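Pectate lyase 1 (Juniperus ashei, PDB 1PXZ) cleaves the polygalacturonate of pectin by elimination, though with low pectate lyase activity, and is the major allergen of mountain cedar pollen. Local coordinates at residues Gly265-Ala270 with Ala334-Thr339; Ala218-Gly223 with Ala241-Asp246; Ala62-Ala67 with Val136-Gly141; Gly56-Gly61 with Met82-Ala87. One frame throughout, in Å; residues are numbered along the deposited sequence.

How the interactions relate
The four contacts lie in two pairs at opposite sides of the centre of one parallel beta-helix. Interactions 1 and 2 adjoin, their centres about 6 Å apart: 244-245 and 267-269 are neighbouring parallel strands on successive coils, and Tyr245 N meets Ser267 O at 2.8 Å. Interactions 3 and 4 share helix 58-63, with centres about 9 Å apart. The pairs stay well separated, the centres of interactions 2 and 4 being about 30 Å apart. Of the predicted functional residues, Arg229 is about 8 Å from Phe222 of interaction 2, side chain to side chain, while Asp149, a likely calcium ligand, is about 9 Å from Pro83 of interaction 4.

Interaction 1: residues Gly265-Ala270 with Ala334-Thr339; sequences GNSFTA and AAPQLT
Ala335 sets its methyl group against the bend that leads into strand 267-269. Ala335 CB lies 3.9 Å from Ser267 CB and 3.8 Å from Gly265 O, so one small side chain meets both a serine methylene and a backbone carbonyl. Beside it the ring of Pro336 comes alongside the serine, CD 4.3 Å from Ser267 CB. No hydrogen bond joins the segments; this is plain van der Waals contact, and the small residues let helix and strand come within 6.0 Å between the CA atoms of Ser267 and Ala335. The first torsion of Ser267 (chi1 173°) swings OG beside the carbonyl carbon and off Ala335, leaving CB to make the contact. Gly265 has a positive phi of 67°, which glycine adopts easily and which suits the turn before the strand. On the helix side, Thr339 OG1 gives a 2.8 Å bond to Ala335 O, tying the first residue beyond the helix back to that carbonyl. Asn266 turns away from the helix, its amide bonded to Val240 O, Ser263 OG and Asn243 N. The short helix 335-338 thus lies against the outside of the beta-helix, where Pro336 also touches Asn244 of strand 244-245 and Ser267 touches Ile304 of strand 302-304.

Interaction 2: residues Ala218-Gly223 with Ala241-Asp246; sequences AFNQFG and ANNNYD
Phe222 O accepts from Asp246 N at 3.0 Å, and a water lies within bonding distance of it and of Asp246 O, though it may not serve both at once. Phe222 N donates to Asn244 O at 2.8 Å, nearly straight at 170°. Together with the bond from Asn244 N to Asn220 O at 2.9 Å, these form the ladder of two parallel strands in register, one coil of the beta-helix above the next. Side chains of similar kind therefore lie side by side. The rings of Phe222 and Tyr245 make an offset stack, planes 22° apart and centroids 4.7 Å, with Phe222 CD2 over one face of the tyrosine near its rim; Tyr245 OH is bonded to Met230 O. On the other face, Asn244 ND2 reaches a lone pair of Gln221 OE1 at 2.9 Å, with the two amides almost perpendicular. Asn220 and Asn243 lie side by side at the turn, amide planes nearly coplanar. With Asn190 before them and Asn266 after, they fit the asparagine ladder known from pectate lyases, where an amide suits because it can both give and accept along the pile of coils. The Phe222 ring also meets Phe192 of strand 185-195, and Tyr245 meets Phe268 of strand 267-269, while helix 335-338 touches Asn242 and Asn244.

Interaction 3: residues Ala62-Ala67 with Val136-Gly141; sequences ATREKA and VSESIG
Arg64 and Glu138 cross at about a right angle, with the flat guanidinium stacked on the carboxylate, planes 12° apart. Glu138 CB sits over the centre of the guanidinium face. Arg64 NH1 is 4.0 Å from Glu138 OE1; the salt bridge is long, and since no N-H points at the oxygen it rests on charge alone. The N-H groups are used at the edges: Arg64 NH2 gives a 2.9 Å bond in its plane to Thr63 OG1, whose own hydroxyl bonds to Arg59 O, and NE bonds Tyr60 O. Glu138 stretches out, CG anti to the backbone N (chi1 170°), which brings its OE1 to Glu65 N at 2.9 Å, on the anti side of the carboxylate. Glu65 OE1 in turn accepts from Ser139 N at 3.0 Å, from above the carboxylate plane. Each acid thus serves a backbone N-H of the opposite segment, and a main-chain bond, Glu138 N to Thr63 O at 2.8 Å, lies close by. Here the end of helix 58-63 meets strands 132-137 and 141-145, an antiparallel hairpin set apart from the parallel strands. An ST motif shapes its turn, Ser137 OG accepting from Ile140 N at 2.9 Å. One water joins Ser137 OG to Glu65 OE2, another Lys66 N to Glu138 OE1.

Interaction 4: residues Gly56-Gly61 with Met82-Ala87; sequences GTLRYG and MPLYVA
A buried contact joins helix 58-63 to the run of chain entering strand 84-85, an outermost strand of an eight-stranded parallel sheet of the beta-helix; one arginine supplies its polar part and leucines its apolar part. Arg59 sends its guanidinium across to two successive backbone carbonyls. Arg59 NH1 donates to Pro83 O at 3.0 Å, nearly straight at 168°, and its NH2 donates to Met82 O, also at 3.0 Å but more bent, at 145°. Both oxygens lie in the guanidinium plane, whereas each nitrogen stands off the plane of the carbonyl it meets, markedly so at Met82. With its first two torsions extended (chi1 -175°) and a bend at chi3, the chain reaches the strand, and a further turn at the last torsion sets the flat end edge-on to these carbonyls. NE forms a salt bridge with Asp48, so the buried charge has an anionic partner as well as carbonyl acceptors, and its rotation is fixed from several sides. An arginine suits the place because its N-H groups fan out in one plane and its methylenes can pack: Leu84 CD1 lies 3.7 Å from Arg59 CG and over one guanidinium face toward the rim. The other branch, Leu84 CD2, meets Leu58 CD2 at 3.8 Å, the two leucines crossing at about a right angle. A water bridges Tyr85 N, at 2.9 Å, and Arg59 NH1, the latter bond weak. The position of helix 58-63 is consistent with the helix that caps the end of the beta-helix in polysaccharide lyase family 1.

Interaction 1: residues Gly265-Ala270 with Ala334-Thr339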
loop_
_atom_site.group_PDB
_atom_site.type_symbol
_atom_site.label_atom_id
_atom_site.label_comp_id
_atom_site.label_asym_id
_atom_site.label_seq_id
_atom_site.Cartn_x
_atom_site.Cartn_y
_atom_site.Cartn_z
ATOM N N GLY A 265 -9.901 9.874 12.348
ATOM C CA GLY A 265 -10.875 10.170 11.317
ATOM C C GLY A 265 -11.257 8.987 10.455
ATOM O O GLY A 265 -11.697 9.173 9.301
ATOM N N ASN A 266 -11.145 7.765 10.948
ATOM C CA ASN A 266 -11.609 6.582 10.217
ATOM C C ASN A 266 -13.094 6.349 10.440
ATOM O O ASN A 266 -13.634 6.850 11.434
ATOM C CB ASN A 266 -10.805 5.360 10.683
ATOM C CG ASN A 266 -9.336 5.533 10.332
ATOM O OD1 ASN A 266 -9.022 5.634 9.139
ATOM N ND2 ASN A 266 -8.466 5.563 11.327
ATOM N N SER A 267 -13.749 5.599 9.562
ATOM C CA SER A 267 -15.145 5.224 9.810
ATOM C C SER A 267 -15.209 3.696 9.821
ATOM O O SER A 267 -14.816 3.035 8.851
ATOM C CB SER A 267 -16.071 5.820 8.766
ATOM O OG SER A 267 -17.405 5.324 8.910
ATOM N N PHE A 268 -15.669 3.130 10.936
ATOM C CA PHE A 268 -15.636 1.685 11.115
ATOM C C PHE A 268 -17.068 1.161 11.224
ATOM O O PHE A 268 -17.776 1.585 12.144
ATOM C CB PHE A 268 -14.853 1.306 12.367
ATOM C CG PHE A 268 -13.417 1.766 12.522
ATOM C CD1 PHE A 268 -12.379 1.127 11.848
ATOM C CD2 PHE A 268 -13.101 2.843 13.351
ATOM C CE1 PHE A 268 -11.073 1.574 12.024
ATOM C CE2 PHE A 268 -11.799 3.282 13.531
ATOM C CZ PHE A 268 -10.762 2.632 12.869
ATOM N N THR A 269 -17.475 0.282 10.324
ATOM C CA THR A 269 -18.788 -0.375 10.408
ATOM C C THR A 269 -18.588 -1.818 10.828
ATOM O O THR A 269 -18.022 -2.631 10.088
ATOM C CB THR A 269 -19.532 -0.271 9.063
ATOM O OG1 THR A 269 -19.742 1.113 8.767
ATOM C CG2 THR A 269 -20.889 -0.956 9.164
ATOM N N ALA A 270 -18.988 -2.210 12.031
ATOM C CA ALA A 270 -18.763 -3.549 12.567
ATOM C C ALA A 270 -19.676 -4.605 11.945
ATOM O O ALA A 270 -20.777 -4.284 11.494
ATOM C CB ALA A 270 -18.967 -3.618 14.093
ATOM N N ALA A 334 -16.677 12.085 7.788
ATOM C CA ALA A 334 -16.412 12.467 6.393
ATOM C C ALA A 334 -15.741 11.378 5.577
ATOM O O ALA A 334 -15.636 11.500 4.358
ATOM C CB ALA A 334 -15.526 13.715 6.389
ATOM N N ALA A 335 -15.256 10.307 6.187
ATOM C CA ALA A 335 -14.458 9.289 5.503
ATOM C C ALA A 335 -15.170 8.659 4.324
ATOM O O ALA A 335 -14.512 8.449 3.293
ATOM C CB ALA A 335 -13.998 8.204 6.479
ATOM N N PRO A 336 -16.441 8.322 4.385
ATOM C CA PRO A 336 -17.092 7.836 3.158
ATOM C C PRO A 336 -16.957 8.816 2.008
ATOM O O PRO A 336 -16.706 8.408 0.863
ATOM C CB PRO A 336 -18.563 7.683 3.574
ATOM C CG PRO A 336 -18.501 7.438 5.054
ATOM C CD PRO A 336 -17.351 8.274 5.540
ATOM N N GLN A 337 -17.113 10.112 2.244
ATOM C CA GLN A 337 -16.976 11.056 1.130
ATOM C C GLN A 337 -15.537 11.149 0.622
ATOM O O GLN A 337 -15.306 11.296 -0.584
ATOM C CB GLN A 337 -17.434 12.461 1.537
ATOM C CG GLN A 337 -18.904 12.744 1.288
ATOM C CD GLN A 337 -19.354 12.382 -0.115
ATOM O OE1 GLN A 337 -19.257 13.199 -1.032
ATOM N NE2 GLN A 337 -19.844 11.156 -0.280
ATOM N N LEU A 338 -14.598 11.077 1.562
ATOM C CA LEU A 338 -13.184 11.272 1.211
ATOM C C LEU A 338 -12.629 10.072 0.457
ATOM O O LEU A 338 -11.569 10.188 -0.169
ATOM C CB LEU A 338 -12.330 11.522 2.469
ATOM C CG LEU A 338 -12.617 12.842 3.188
ATOM C CD1 LEU A 338 -11.972 12.862 4.567
ATOM C CD2 LEU A 338 -12.152 14.041 2.378
ATOM N N THR A 339 -13.338 8.942 0.532
ATOM C CA THR A 339 -12.870 7.706 -0.079
ATOM C C THR A 339 -13.763 7.295 -1.248
ATOM O O THR A 339 -13.638 6.157 -1.718
ATOM C CB THR A 339 -12.815 6.530 0.908
ATOM O OG1 THR A 339 -14.102 6.347 1.529
ATOM C CG2 THR A 339 -11.852 6.772 2.072
#

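Interaction 2: residues Ala218-Gly223 with Ala241-Asp246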
loop_
_atom_site.group_PDB
_atom_site.type_symbol
_atom_site.label_atom_id
_atom_site.label_comp_id
_atom_site.label_asym_id
_atom_site.label_seq_id
_atom_site.Cartn_x
_atom_site.Cartn_y
_atom_site.Cartn_z
ATOM N N ALA A 218 -3.869 6.184 4.281
ATOM C CA ALA A 218 -4.901 7.209 4.205
ATOM C C ALA A 218 -5.859 7.141 3.017
ATOM O O ALA A 218 -5.454 6.878 1.888
ATOM C CB ALA A 218 -4.203 8.570 4.180
ATOM N N PHE A 219 -7.119 7.435 3.276
ATOM C CA PHE A 219 -8.168 7.568 2.275
ATOM C C PHE A 219 -8.420 6.262 1.513
ATOM O O PHE A 219 -8.848 6.289 0.347
ATOM C CB PHE A 219 -7.854 8.692 1.283
ATOM C CG PHE A 219 -7.360 9.977 1.938
ATOM C CD1 PHE A 219 -8.225 10.695 2.740
ATOM C CD2 PHE A 219 -6.067 10.426 1.725
ATOM C CE1 PHE A 219 -7.786 11.872 3.348
ATOM C CE2 PHE A 219 -5.611 11.582 2.351
ATOM C CZ PHE A 219 -6.479 12.285 3.168
ATOM N N ASN A 220 -8.185 5.133 2.150
ATOM C CA ASN A 220 -8.410 3.832 1.528
ATOM C C ASN A 220 -9.823 3.338 1.824
ATOM O O ASN A 220 -10.388 3.688 2.864
ATOM C CB ASN A 220 -7.410 2.783 2.013
ATOM C CG ASN A 220 -5.964 3.177 1.808
ATOM O OD1 ASN A 220 -5.253 3.585 2.731
ATOM N ND2 ASN A 220 -5.501 3.051 0.569
ATOM N N GLN A 221 -10.352 2.534 0.915
ATOM C CA GLN A 221 -11.610 1.832 1.130
ATOM C C GLN A 221 -11.254 0.406 1.525
ATOM O O GLN A 221 -10.687 -0.323 0.708
ATOM C CB GLN A 221 -12.521 1.847 -0.115
ATOM C CG GLN A 221 -13.729 0.915 0.083
ATOM C CD GLN A 221 -14.674 1.449 1.163
ATOM O OE1 GLN A 221 -15.034 2.615 1.196
ATOM N NE2 GLN A 221 -15.107 0.584 2.066
ATOM N N PHE A 222 -11.553 -0.004 2.757
ATOM C CA PHE A 222 -11.246 -1.356 3.200
ATOM C C PHE A 222 -12.488 -2.222 3.142
ATOM O O PHE A 222 -13.368 -2.138 4.021
ATOM C CB PHE A 222 -10.708 -1.327 4.640
ATOM C CG PHE A 222 -9.256 -0.885 4.700
ATOM C CD1 PHE A 222 -8.244 -1.679 4.198
ATOM C CD2 PHE A 222 -8.940 0.324 5.277
ATOM C CE1 PHE A 222 -6.912 -1.282 4.264
ATOM C CE2 PHE A 222 -7.610 0.755 5.333
ATOM C CZ PHE A 222 -6.610 -0.036 4.807
ATOM N N GLY A 223 -12.585 -3.059 2.115
ATOM C CA GLY A 223 -13.780 -3.869 1.968
ATOM C C GLY A 223 -14.629 -3.493 0.780
ATOM O O GLY A 223 -14.333 -2.551 0.014
ATOM N N ALA A 241 -5.436 7.189 8.686
ATOM C CA ALA A 241 -6.251 8.396 8.662
ATOM C C ALA A 241 -7.309 8.467 7.571
ATOM O O ALA A 241 -6.977 8.250 6.400
ATOM C CB ALA A 241 -5.306 9.596 8.460
ATOM N N ASN A 242 -8.552 8.799 7.888
ATOM C CA ASN A 242 -9.625 9.015 6.924
ATOM C C ASN A 242 -9.781 7.845 5.942
ATOM O O ASN A 242 -9.951 8.032 4.734
ATOM C CB ASN A 242 -9.389 10.313 6.170
ATOM C CG ASN A 242 -9.878 11.507 6.974
ATOM O OD1 ASN A 242 -10.664 11.419 7.925
ATOM N ND2 ASN A 242 -9.394 12.651 6.550
ATOM N N ASN A 243 -9.743 6.634 6.507
ATOM C CA ASN A 243 -10.088 5.452 5.717
ATOM C C ASN A 243 -11.517 5.006 6.020
ATOM O O ASN A 243 -12.022 5.330 7.090
ATOM C CB ASN A 243 -9.149 4.298 6.043
ATOM C CG ASN A 243 -7.676 4.654 6.010
ATOM O OD1 ASN A 243 -7.028 4.981 7.010
ATOM N ND2 ASN A 243 -7.138 4.554 4.801
ATOM N N ASN A 244 -12.146 4.259 5.121
ATOM C CA ASN A 244 -13.527 3.790 5.304
ATOM C C ASN A 244 -13.562 2.282 5.426
ATOM O O ASN A 244 -13.042 1.574 4.548
ATOM C CB ASN A 244 -14.354 4.272 4.110
ATOM C CG ASN A 244 -15.848 4.215 4.313
ATOM O OD1 ASN A 244 -16.344 4.378 5.430
ATOM N ND2 ASN A 244 -16.610 3.985 3.250
ATOM N N TYR A 245 -14.139 1.723 6.491
ATOM C CA TYR A 245 -14.095 0.292 6.708
ATOM C C TYR A 245 -15.504 -0.321 6.644
ATOM O O TYR A 245 -16.359 0.058 7.440
ATOM C CB TYR A 245 -13.482 -0.081 8.063
ATOM C CG TYR A 245 -12.015 0.202 8.279
ATOM C CD1 TYR A 245 -11.621 1.530 8.523
ATOM C CD2 TYR A 245 -11.044 -0.785 8.253
ATOM C CE1 TYR A 245 -10.285 1.816 8.727
ATOM C CE2 TYR A 245 -9.694 -0.511 8.463
ATOM C CZ TYR A 245 -9.348 0.813 8.697
ATOM O OH TYR A 245 -8.020 1.142 8.902
ATOM N N ASP A 246 -15.702 -1.258 5.730
ATOM C CA ASP A 246 -16.819 -2.189 5.720
ATOM C C ASP A 246 -16.618 -3.251 6.794
ATOM O O ASP A 246 -15.526 -3.358 7.328
ATOM C CB ASP A 246 -16.933 -2.910 4.366
ATOM C CG ASP A 246 -17.398 -1.989 3.261
ATOM O OD1 ASP A 246 -18.414 -1.271 3.468
ATOM O OD2 ASP A 246 -16.772 -1.966 2.169
HETATM O O HOH W 1 -13.037 -3.876 6.391
#

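Interaction 3: residues Ala62-Ala67 with Val136-Gly141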
loop_
_atom_site.group_PDB
_atom_site.type_symbol
_atom_site.label_atom_id
_atom_site.label_comp_id
_atom_site.label_asym_id
_atom_site.label_seq_id
_atom_site.Cartn_x
_atom_site.Cartn_y
_atom_site.Cartn_z
ATOM N N ALA A 62 10.319 -1.670 -16.218
ATOM C CA ALA A 62 10.408 -1.665 -14.748
ATOM C C ALA A 62 11.811 -1.951 -14.253
ATOM O O ALA A 62 12.169 -1.588 -13.137
ATOM C CB ALA A 62 9.424 -2.678 -14.182
ATOM N N THR A 63 12.669 -2.608 -15.055
ATOM C CA THR A 63 13.994 -2.944 -14.566
ATOM C C THR A 63 15.079 -1.975 -15.035
ATOM O O THR A 63 16.253 -2.179 -14.691
ATOM C CB THR A 63 14.422 -4.364 -15.025
ATOM O OG1 THR A 63 14.235 -4.455 -16.444
ATOM C CG2 THR A 63 13.540 -5.421 -14.374
ATOM N N ARG A 64 14.733 -0.950 -15.809
ATOM C CA ARG A 64 15.805 -0.066 -16.272
ATOM C C ARG A 64 16.392 0.700 -15.097
ATOM O O ARG A 64 15.723 1.010 -14.104
ATOM C CB ARG A 64 15.315 0.918 -17.334
ATOM C CG ARG A 64 14.871 0.336 -18.655
ATOM C CD ARG A 64 15.876 -0.582 -19.343
ATOM N NE ARG A 64 15.706 -1.948 -18.840
ATOM C CZ ARG A 64 16.483 -2.982 -19.138
ATOM N NH1 ARG A 64 17.525 -2.869 -19.962
ATOM N NH2 ARG A 64 16.220 -4.168 -18.604
ATOM N N GLU A 65 17.681 1.054 -15.191
ATOM C CA GLU A 65 18.249 1.909 -14.150
ATOM C C GLU A 65 17.757 3.339 -14.307
ATOM O O GLU A 65 17.545 4.041 -13.317
ATOM C CB GLU A 65 19.782 1.864 -14.182
ATOM C CG GLU A 65 20.406 0.917 -13.171
ATOM C CD GLU A 65 19.437 0.005 -12.438
ATOM O OE1 GLU A 65 19.018 -1.044 -13.003
ATOM O OE2 GLU A 65 19.111 0.358 -11.272
ATOM N N LYS A 66 17.556 3.848 -15.523
ATOM C CA LYS A 66 17.124 5.245 -15.587
ATOM C C LYS A 66 15.691 5.437 -15.082
ATOM O O LYS A 66 14.908 4.494 -15.044
ATOM C CB LYS A 66 17.239 5.758 -17.020
ATOM C CG LYS A 66 16.235 5.103 -17.964
ATOM C CD LYS A 66 16.599 5.453 -19.411
ATOM C CE LYS A 66 15.495 6.265 -20.060
ATOM N NZ LYS A 66 15.958 7.061 -21.226
ATOM N N ALA A 67 15.376 6.678 -14.732
ATOM C CA ALA A 67 14.047 7.068 -14.279
ATOM C C ALA A 67 13.035 6.931 -15.406
ATOM O O ALA A 67 13.258 7.450 -16.509
ATOM C CB ALA A 67 14.023 8.503 -13.758
ATOM N N VAL A 136 16.724 -9.197 -11.977
ATOM C CA VAL A 136 16.325 -8.382 -10.826
ATOM C C VAL A 136 16.296 -6.930 -11.274
ATOM O O VAL A 136 15.298 -6.234 -11.102
ATOM C CB VAL A 136 17.240 -8.616 -9.619
ATOM C CG1 VAL A 136 16.925 -7.620 -8.517
ATOM C CG2 VAL A 136 17.073 -10.035 -9.071
ATOM N N SER A 137 17.378 -6.460 -11.901
ATOM C CA SER A 137 17.365 -5.161 -12.550
ATOM C C SER A 137 18.427 -5.135 -13.659
ATOM O O SER A 137 19.295 -6.020 -13.708
ATOM C CB SER A 137 17.656 -3.998 -11.589
ATOM O OG SER A 137 19.050 -3.960 -11.287
ATOM N N GLU A 138 18.337 -4.112 -14.493
ATOM C CA GLU A 138 19.296 -3.958 -15.592
ATOM C C GLU A 138 20.701 -3.996 -15.016
ATOM O O GLU A 138 21.598 -4.694 -15.494
ATOM C CB GLU A 138 19.025 -2.670 -16.359
ATOM C CG GLU A 138 20.091 -2.281 -17.380
ATOM C CD GLU A 138 19.898 -0.898 -17.963
ATOM O OE1 GLU A 138 19.017 -0.133 -17.508
ATOM O OE2 GLU A 138 20.648 -0.543 -18.906
ATOM N N SER A 139 20.870 -3.248 -13.923
ATOM C CA SER A 139 22.232 -3.167 -13.380
ATOM C C SER A 139 22.626 -4.403 -12.601
ATOM O O SER A 139 23.800 -4.791 -12.627
ATOM C CB SER A 139 22.376 -1.924 -12.487
ATOM O OG SER A 139 23.512 -1.167 -12.883
ATOM N N ILE A 140 21.667 -5.006 -11.894
ATOM C CA ILE A 140 22.030 -6.157 -11.063
ATOM C C ILE A 140 22.211 -7.415 -11.890
ATOM O O ILE A 140 23.047 -8.251 -11.562
ATOM C CB ILE A 140 20.982 -6.376 -9.951
ATOM C CG1 ILE A 140 21.004 -5.248 -8.903
ATOM C CG2 ILE A 140 21.137 -7.720 -9.271
ATOM C CD1 ILE A 140 19.890 -5.339 -7.876
ATOM N N GLY A 141 21.440 -7.575 -12.962
ATOM C CA GLY A 141 21.547 -8.793 -13.751
ATOM C C GLY A 141 20.669 -9.905 -13.228
ATOM O O GLY A 141 19.792 -9.708 -12.375
HETATM O O HOH W 2 19.693 -1.813 -9.744
HETATM O O HOH W 3 18.710 2.490 -18.144
#

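Interaction 4: residues Gly56-Gly61 with Met82-Ala87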
loop_
_atom_site.group_PDB
_atom_site.type_symbol
_atom_site.label_atom_id
_atom_site.label_comp_id
_atom_site.label_asym_id
_atom_site.label_seq_id
_atom_site.Cartn_x
_atom_site.Cartn_y
_atom_site.Cartn_z
ATOM N N GLY A 56 9.382 -2.737 -24.812
ATOM C CA GLY A 56 7.948 -2.775 -25.044
ATOM C C GLY A 56 7.217 -3.536 -23.955
ATOM O O GLY A 56 6.000 -3.378 -23.834
ATOM N N THR A 57 7.912 -4.363 -23.186
ATOM C CA THR A 57 7.210 -5.129 -22.152
ATOM C C THR A 57 7.273 -4.400 -20.819
ATOM O O THR A 57 8.079 -3.478 -20.650
ATOM C CB THR A 57 7.796 -6.543 -21.929
ATOM O OG1 THR A 57 9.190 -6.419 -21.624
ATOM C CG2 THR A 57 7.624 -7.365 -23.201
ATOM N N LEU A 58 6.436 -4.839 -19.879
ATOM C CA LEU A 58 6.431 -4.180 -18.565
ATOM C C LEU A 58 7.740 -4.412 -17.841
ATOM O O LEU A 58 8.345 -3.519 -17.226
ATOM C CB LEU A 58 5.225 -4.712 -17.779
ATOM C CG LEU A 58 5.154 -4.247 -16.321
ATOM C CD1 LEU A 58 5.128 -2.731 -16.260
ATOM C CD2 LEU A 58 3.930 -4.855 -15.631
ATOM N N ARG A 59 8.255 -5.656 -17.879
ATOM C CA ARG A 59 9.473 -5.932 -17.117
ATOM C C ARG A 59 10.661 -5.166 -17.669
ATOM O O ARG A 59 11.507 -4.710 -16.906
ATOM C CB ARG A 59 9.800 -7.424 -17.072
ATOM C CG ARG A 59 11.005 -7.759 -16.178
ATOM C CD ARG A 59 11.263 -9.266 -16.274
ATOM N NE ARG A 59 10.111 -10.057 -15.840
ATOM C CZ ARG A 59 9.911 -10.434 -14.585
ATOM N NH1 ARG A 59 10.763 -10.104 -13.618
ATOM N NH2 ARG A 59 8.843 -11.154 -14.294
ATOM N N TYR A 60 10.751 -4.999 -18.990
ATOM C CA TYR A 60 11.856 -4.160 -19.484
ATOM C C TYR A 60 11.788 -2.765 -18.896
ATOM O O TYR A 60 12.760 -2.205 -18.415
ATOM C CB TYR A 60 11.779 -4.089 -21.012
ATOM C CG TYR A 60 12.895 -3.302 -21.678
ATOM C CD1 TYR A 60 14.073 -3.930 -22.067
ATOM C CD2 TYR A 60 12.771 -1.942 -21.926
ATOM C CE1 TYR A 60 15.108 -3.229 -22.680
ATOM C CE2 TYR A 60 13.794 -1.235 -22.533
ATOM C CZ TYR A 60 14.949 -1.878 -22.907
ATOM O OH TYR A 60 15.940 -1.133 -23.512
ATOM N N GLY A 61 10.641 -2.093 -18.950
ATOM C CA GLY A 61 10.705 -0.727 -18.422
ATOM C C GLY A 61 10.926 -0.713 -16.921
ATOM O O GLY A 61 11.630 0.151 -16.385
ATOM N N MET A 82 7.501 -14.732 -13.499
ATOM C CA MET A 82 8.284 -14.716 -12.275
ATOM C C MET A 82 7.992 -13.425 -11.505
ATOM O O MET A 82 7.412 -12.516 -12.102
ATOM C CB MET A 82 9.779 -14.813 -12.586
ATOM C CG MET A 82 10.192 -16.173 -13.154
ATOM S SD MET A 82 10.091 -17.514 -11.958
ATOM C CE MET A 82 11.482 -17.121 -10.895
ATOM N N PRO A 83 8.368 -13.320 -10.247
ATOM C CA PRO A 83 8.180 -12.040 -9.536
ATOM C C PRO A 83 8.771 -10.875 -10.324
ATOM O O PRO A 83 9.845 -10.986 -10.913
ATOM C CB PRO A 83 8.990 -12.266 -8.255
ATOM C CG PRO A 83 8.874 -13.743 -8.016
ATOM C CD PRO A 83 8.992 -14.351 -9.402
ATOM N N LEU A 84 8.067 -9.760 -10.415
ATOM C CA LEU A 84 8.601 -8.606 -11.123
ATOM C C LEU A 84 9.257 -7.681 -10.109
ATOM O O LEU A 84 8.521 -7.098 -9.308
ATOM C CB LEU A 84 7.488 -7.866 -11.843
ATOM C CG LEU A 84 7.846 -6.496 -12.419
ATOM C CD1 LEU A 84 9.089 -6.574 -13.292
ATOM C CD2 LEU A 84 6.664 -5.939 -13.201
ATOM N N TYR A 85 10.577 -7.585 -10.171
ATOM C CA TYR A 85 11.287 -6.615 -9.350
ATOM C C TYR A 85 11.306 -5.266 -10.058
ATOM O O TYR A 85 11.727 -5.175 -11.214
ATOM C CB TYR A 85 12.703 -7.121 -9.083
ATOM C CG TYR A 85 12.645 -8.200 -8.031
ATOM C CD1 TYR A 85 12.683 -7.845 -6.690
ATOM C CD2 TYR A 85 12.546 -9.530 -8.406
ATOM C CE1 TYR A 85 12.627 -8.814 -5.709
ATOM C CE2 TYR A 85 12.490 -10.500 -7.420
ATOM C CZ TYR A 85 12.531 -10.137 -6.093
ATOM O OH TYR A 85 12.476 -11.109 -5.115
ATOM N N VAL A 86 10.825 -4.249 -9.362
ATOM C CA VAL A 86 10.686 -2.905 -9.898
ATOM C C VAL A 86 11.852 -2.048 -9.398
ATOM O O VAL A 86 12.038 -1.876 -8.182
ATOM C CB VAL A 86 9.357 -2.233 -9.514
ATOM C CG1 VAL A 86 9.314 -0.805 -10.075
ATOM C CG2 VAL A 86 8.128 -2.990 -10.008
ATOM N N ALA A 87 12.660 -1.494 -10.283
ATOM C CA ALA A 87 13.818 -0.694 -9.890
ATOM C C ALA A 87 13.422 0.619 -9.243
ATOM O O ALA A 87 12.271 1.069 -9.242
ATOM C CB ALA A 87 14.675 -0.479 -11.148
HETATM O O HOH W 4 12.399 -7.981 -12.362
#